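Local coordinates for protein YiiM (Escherichia coli, PDB 1O65), which is of uncertain function but, as a MOSC-domain protein, probably binds a molybdenum centre and takes part in oxidoreductase chemistry on nitrogenous compounds, at residues V110-I115 against V181-A186; Q127-C132 against G155-V160. One frame throughout, in Å; residues are numbered along the deposited sequence.

Interaction 1: residues V110-I115 against V181-A186; sequences VYMGDI and VTVQEA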
# COMPACT_ATOMS: atom_id res chain seq x y z
N VAL A 110 -1.96 -6.59 8.19
CA VAL A 110 -2.10 -6.94 6.77
C VAL A 110 -0.79 -7.63 6.35
O VAL A 110 0.29 -7.10 6.61
CB VAL A 110 -2.44 -5.74 5.90
CG1 VAL A 110 -2.30 -6.01 4.41
CG2 VAL A 110 -3.90 -5.33 6.17
N TYR A 111 -0.89 -8.83 5.80
CA TYR A 111 0.32 -9.56 5.42
C TYR A 111 0.59 -9.52 3.92
O TYR A 111 -0.32 -9.48 3.08
CB TYR A 111 0.19 -11.02 5.89
CG TYR A 111 0.32 -11.21 7.39
CD1 TYR A 111 -0.67 -10.73 8.24
CD2 TYR A 111 1.42 -11.84 7.97
CE1 TYR A 111 -0.60 -10.88 9.59
CE2 TYR A 111 1.50 -11.99 9.35
CZ TYR A 111 0.49 -11.50 10.15
OH TYR A 111 0.55 -11.61 11.52
N MET A 112 1.88 -9.59 3.57
CA MET A 112 2.29 -9.62 2.16
C MET A 112 1.69 -10.87 1.52
O MET A 112 1.77 -11.92 2.14
CB MET A 112 3.81 -9.75 2.08
CG MET A 112 4.56 -8.59 2.72
SD MET A 112 4.26 -7.02 1.87
CE MET A 112 4.95 -7.39 0.28
N GLY A 113 1.10 -10.76 0.35
CA GLY A 113 0.48 -11.88 -0.33
C GLY A 113 -0.98 -12.04 0.08
O GLY A 113 -1.63 -12.94 -0.45
N ASP A 114 -1.49 -11.25 1.01
CA ASP A 114 -2.89 -11.46 1.41
C ASP A 114 -3.76 -11.32 0.16
O ASP A 114 -3.52 -10.45 -0.68
CB ASP A 114 -3.39 -10.57 2.52
CG ASP A 114 -3.04 -10.96 3.93
OD1 ASP A 114 -2.68 -12.11 4.27
OD2 ASP A 114 -3.15 -10.04 4.80
N ILE A 115 -4.70 -12.25 0.04
CA ILE A 115 -5.61 -12.22 -1.10
C ILE A 115 -7.01 -11.95 -0.54
O ILE A 115 -7.49 -12.66 0.34
CB ILE A 115 -5.62 -13.50 -1.92
CG1 ILE A 115 -4.24 -13.75 -2.55
CG2 ILE A 115 -6.70 -13.47 -3.01
CD1 ILE A 115 -4.06 -15.18 -3.04
N VAL A 181 4.93 -12.58 6.54
CA VAL A 181 5.58 -11.27 6.64
C VAL A 181 4.52 -10.20 6.46
O VAL A 181 3.87 -10.12 5.43
CB VAL A 181 6.83 -11.06 5.81
CG1 VAL A 181 6.91 -11.88 4.55
CG2 VAL A 181 7.06 -9.56 5.48
N THR A 182 4.32 -9.41 7.49
CA THR A 182 3.36 -8.31 7.48
C THR A 182 3.95 -7.16 6.65
O THR A 182 5.17 -7.07 6.48
CB THR A 182 3.13 -7.75 8.89
OG1 THR A 182 4.37 -7.22 9.40
CG2 THR A 182 2.65 -8.83 9.87
N VAL A 183 3.09 -6.25 6.27
CA VAL A 183 3.44 -5.02 5.59
C VAL A 183 4.41 -4.22 6.45
O VAL A 183 5.43 -3.69 5.99
CB VAL A 183 2.16 -4.20 5.27
CG1 VAL A 183 2.48 -2.84 4.70
CG2 VAL A 183 1.32 -4.98 4.24
N GLN A 184 4.19 -4.20 7.76
CA GLN A 184 5.05 -3.50 8.70
C GLN A 184 6.46 -4.06 8.62
O GLN A 184 7.41 -3.30 8.50
CB GLN A 184 4.50 -3.58 10.13
CG GLN A 184 5.43 -2.97 11.18
CD GLN A 184 4.80 -3.10 12.57
OE1 GLN A 184 4.55 -4.19 13.08
NE2 GLN A 184 4.52 -1.97 13.20
N GLU A 185 6.57 -5.39 8.68
CA GLU A 185 7.87 -6.04 8.55
C GLU A 185 8.53 -5.71 7.21
O GLU A 185 9.70 -5.36 7.17
CB GLU A 185 7.75 -7.54 8.70
CG GLU A 185 7.30 -8.05 10.06
CD GLU A 185 7.04 -9.56 10.01
OE1 GLU A 185 8.07 -10.28 9.90
OE2 GLU A 185 5.86 -9.97 10.03
N ALA A 186 7.81 -5.82 6.09
CA ALA A 186 8.40 -5.53 4.80
C ALA A 186 8.90 -4.08 4.79
O ALA A 186 10.02 -3.82 4.36
CB ALA A 186 7.45 -5.78 3.66
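Tyr111 holds CG anti to its own carbonyl carbon (chi1 -72°), and Thr182 sets CG2 likewise, which lays that methyl over one face of the phenol ring, nearer the rim. This is a CH-pi contact, 3.5 Å from Thr182 CG2 to the centroid of the Tyr111 ring. Replacing the tyrosine by an alanine would strip the ring from the Thr182 methyl and is likely to open a gap beside the start of the helix. The backbones of Tyr111 and Thr182 form a single bridge, closed by Val183 N to Val110 O at 2.9 Å and Met112 N to Val181 O at 2.8 Å, both bonds nearly straight. The bridge joins the MOSC part of the chain to the first turn of helix 183-191, where Thr182 and Glu185 make a capping box, Glu185 N bonding Thr182 OG1 at 3.0 Å and Thr182 N bonding Glu185 OE2. Threonine suits this N-cap because one branch caps while the other packs. Met112, its chain bent at chi2 and chi3, carries SD to within 3.9 Å of Ala186 CB, a small residue that leaves room for sulfur. Val110 CG1 lies 3.8 Å from Val183 CG2, the two branched side chains running alongside each other.

Interaction 2: residues Q127-C132 against G155-V160; sequences QPRSPC and GWLYSV
Gln127 meets Leu157 along the flanks of their side chains, which lie side by side and point the same way. Methyl CD1 of Leu157 rests against the aliphatic and amide part of the glutamine, 3.6 Å from Gln127 NE2. With CG between the backbone N and the carbonyl carbon (chi1 62°), the glutamine chain then extends so that its amide reaches back to its own strand, where Gln127 NE2 donates to Pro128 O at 3.1 Å. Its OE1 is taken by Ser210, so both ends of this buried amide have partners, a good reason for a glutamine here. In the backbone, Leu157 N bonds Gln127 O at 2.8 Å, and the same oxygen lies 3.3 Å from Trp156 CB. Pro128 comes next, paired with Trp156 in a non-hydrogen-bonded position, where a residue lacking an N-H costs no bond across the strands. Its pyrrolidine ring packs on helix 183-191. At Arg129, just past the strand end, the backbone N donates to Gly155 O at 2.9 Å, straight at the hydrogen but above the carbonyl plane. Arg129 CB packs on the Gly155 carbonyl, and the guanidinium leads away to Phe96 O. Gly155 has a positive phi of 81°, at which a side chain would strike the preceding carbonyl oxygen. Two places along the same strand, Tyr158 OH receives Trp156 NE1 in the indole plane at 2.9 Å, and the indole stacks on His71. Strands 121-128 and 156-160 are thus antiparallel neighbours in the mixed beta-sheet of the MOSC domain.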
# COMPACT_ATOMS: atom_id res chain seq x y z
N GLN A 127 3.01 -5.02 -2.08
CA GLN A 127 4.12 -4.30 -1.45
C GLN A 127 3.59 -3.16 -0.58
O GLN A 127 2.46 -2.70 -0.76
CB GLN A 127 5.02 -3.65 -2.53
CG GLN A 127 4.28 -2.62 -3.38
CD GLN A 127 5.23 -1.80 -4.26
OE1 GLN A 127 5.76 -2.26 -5.27
NE2 GLN A 127 5.51 -0.57 -3.83
N PRO A 128 4.43 -2.72 0.35
CA PRO A 128 4.09 -1.53 1.16
C PRO A 128 4.15 -0.35 0.22
O PRO A 128 4.76 -0.50 -0.85
CB PRO A 128 5.14 -1.49 2.24
CG PRO A 128 5.88 -2.78 2.19
CD PRO A 128 5.65 -3.37 0.82
N ARG A 129 3.37 0.70 0.41
CA ARG A 129 3.45 1.87 -0.46
C ARG A 129 4.73 2.65 -0.11
O ARG A 129 5.07 2.83 1.07
CB ARG A 129 2.20 2.73 -0.32
CG ARG A 129 2.13 3.96 -1.24
CD ARG A 129 2.72 5.18 -0.51
NE ARG A 129 2.36 6.42 -1.19
CZ ARG A 129 1.16 7.00 -1.12
NH1 ARG A 129 0.18 6.45 -0.40
NH2 ARG A 129 0.94 8.11 -1.82
N SER A 130 5.45 3.06 -1.10
CA SER A 130 6.70 3.79 -1.05
C SER A 130 6.53 5.31 -1.05
O SER A 130 6.40 5.91 -2.12
CB SER A 130 7.50 3.47 -2.33
OG SER A 130 8.57 2.61 -2.10
N PRO A 131 6.68 5.97 0.09
CA PRO A 131 6.58 7.42 0.15
C PRO A 131 7.49 8.08 -0.88
O PRO A 131 8.63 7.68 -1.10
CB PRO A 131 7.00 7.78 1.56
CG PRO A 131 7.44 6.55 2.22
CD PRO A 131 7.07 5.38 1.38
N CYS A 132 6.97 9.07 -1.54
CA CYS A 132 7.62 9.84 -2.58
C CYS A 132 7.54 11.33 -2.25
O CYS A 132 6.57 11.80 -1.65
CB CYS A 132 6.88 9.53 -3.88
SG CYS A 132 7.22 10.51 -5.33
N GLY A 155 0.73 2.44 4.22
CA GLY A 155 -0.33 1.85 3.36
C GLY A 155 0.34 0.82 2.44
O GLY A 155 1.50 0.48 2.63
N TRP A 156 -0.41 0.25 1.51
CA TRP A 156 0.13 -0.81 0.66
C TRP A 156 -0.57 -0.86 -0.69
O TRP A 156 -1.65 -0.30 -0.86
CB TRP A 156 -0.04 -2.16 1.37
CG TRP A 156 -1.45 -2.40 1.80
CD1 TRP A 156 -2.45 -2.98 1.07
CD2 TRP A 156 -2.02 -2.04 3.07
NE1 TRP A 156 -3.60 -3.02 1.83
CE2 TRP A 156 -3.37 -2.44 3.05
CE3 TRP A 156 -1.51 -1.41 4.22
CZ2 TRP A 156 -4.23 -2.22 4.13
CZ3 TRP A 156 -2.37 -1.19 5.28
CH2 TRP A 156 -3.70 -1.59 5.23
N LEU A 157 0.02 -1.60 -1.65
CA LEU A 157 -0.61 -1.64 -2.97
C LEU A 157 -1.13 -3.04 -3.23
O LEU A 157 -0.74 -3.95 -2.48
CB LEU A 157 0.40 -1.25 -4.05
CG LEU A 157 1.18 0.04 -3.87
CD1 LEU A 157 2.20 0.27 -4.95
CD2 LEU A 157 0.19 1.23 -3.78
N TYR A 158 -1.97 -3.21 -4.24
CA TYR A 158 -2.44 -4.53 -4.58
C TYR A 158 -2.21 -4.86 -6.07
O TYR A 158 -2.15 -3.93 -6.88
CB TYR A 158 -3.95 -4.67 -4.38
CG TYR A 158 -4.51 -4.51 -3.00
CD1 TYR A 158 -4.87 -3.24 -2.53
CD2 TYR A 158 -4.71 -5.59 -2.18
CE1 TYR A 158 -5.41 -3.08 -1.27
CE2 TYR A 158 -5.26 -5.45 -0.91
CZ TYR A 158 -5.60 -4.20 -0.47
OH TYR A 158 -6.14 -4.00 0.78
N SER A 159 -2.02 -6.15 -6.35
CA SER A 159 -2.04 -6.58 -7.75
C SER A 159 -3.46 -7.14 -7.95
O SER A 159 -4.12 -7.53 -6.97
CB SER A 159 -1.03 -7.64 -8.12
OG SER A 159 -1.18 -8.79 -7.33
N VAL A 160 -3.96 -7.10 -9.17
CA VAL A 160 -5.31 -7.61 -9.39
C VAL A 160 -5.20 -9.05 -9.86
O VAL A 160 -4.70 -9.31 -10.94
CB VAL A 160 -6.09 -6.68 -10.33
CG1 VAL A 160 -7.40 -7.29 -10.80
CG2 VAL A 160 -6.40 -5.36 -9.59

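Both contacts are buried, but interaction 2 lies close to the centre of the chain, whereas interaction 1 sits farther out, where a loop of the MOSC domain meets the helical region. Their chemistry differs accordingly: 127-132 against 155-160 joins two neighbouring strands inside a sheet, with backbone bonds and a buried amide, while 110-115 against 181-186 uses a lone bridge and a methyl-on-ring contact, made at a residue that also caps its helix. Along the chain interaction 2 is nested within the loop closed by interaction 1. They also touch directly: Pro128 packs against Val183 and Ala186, Met112 CE lies 3.6 Å from Gln127 CA, and Val110 meets the Trp156 indole, so apolar packing links the two contacts.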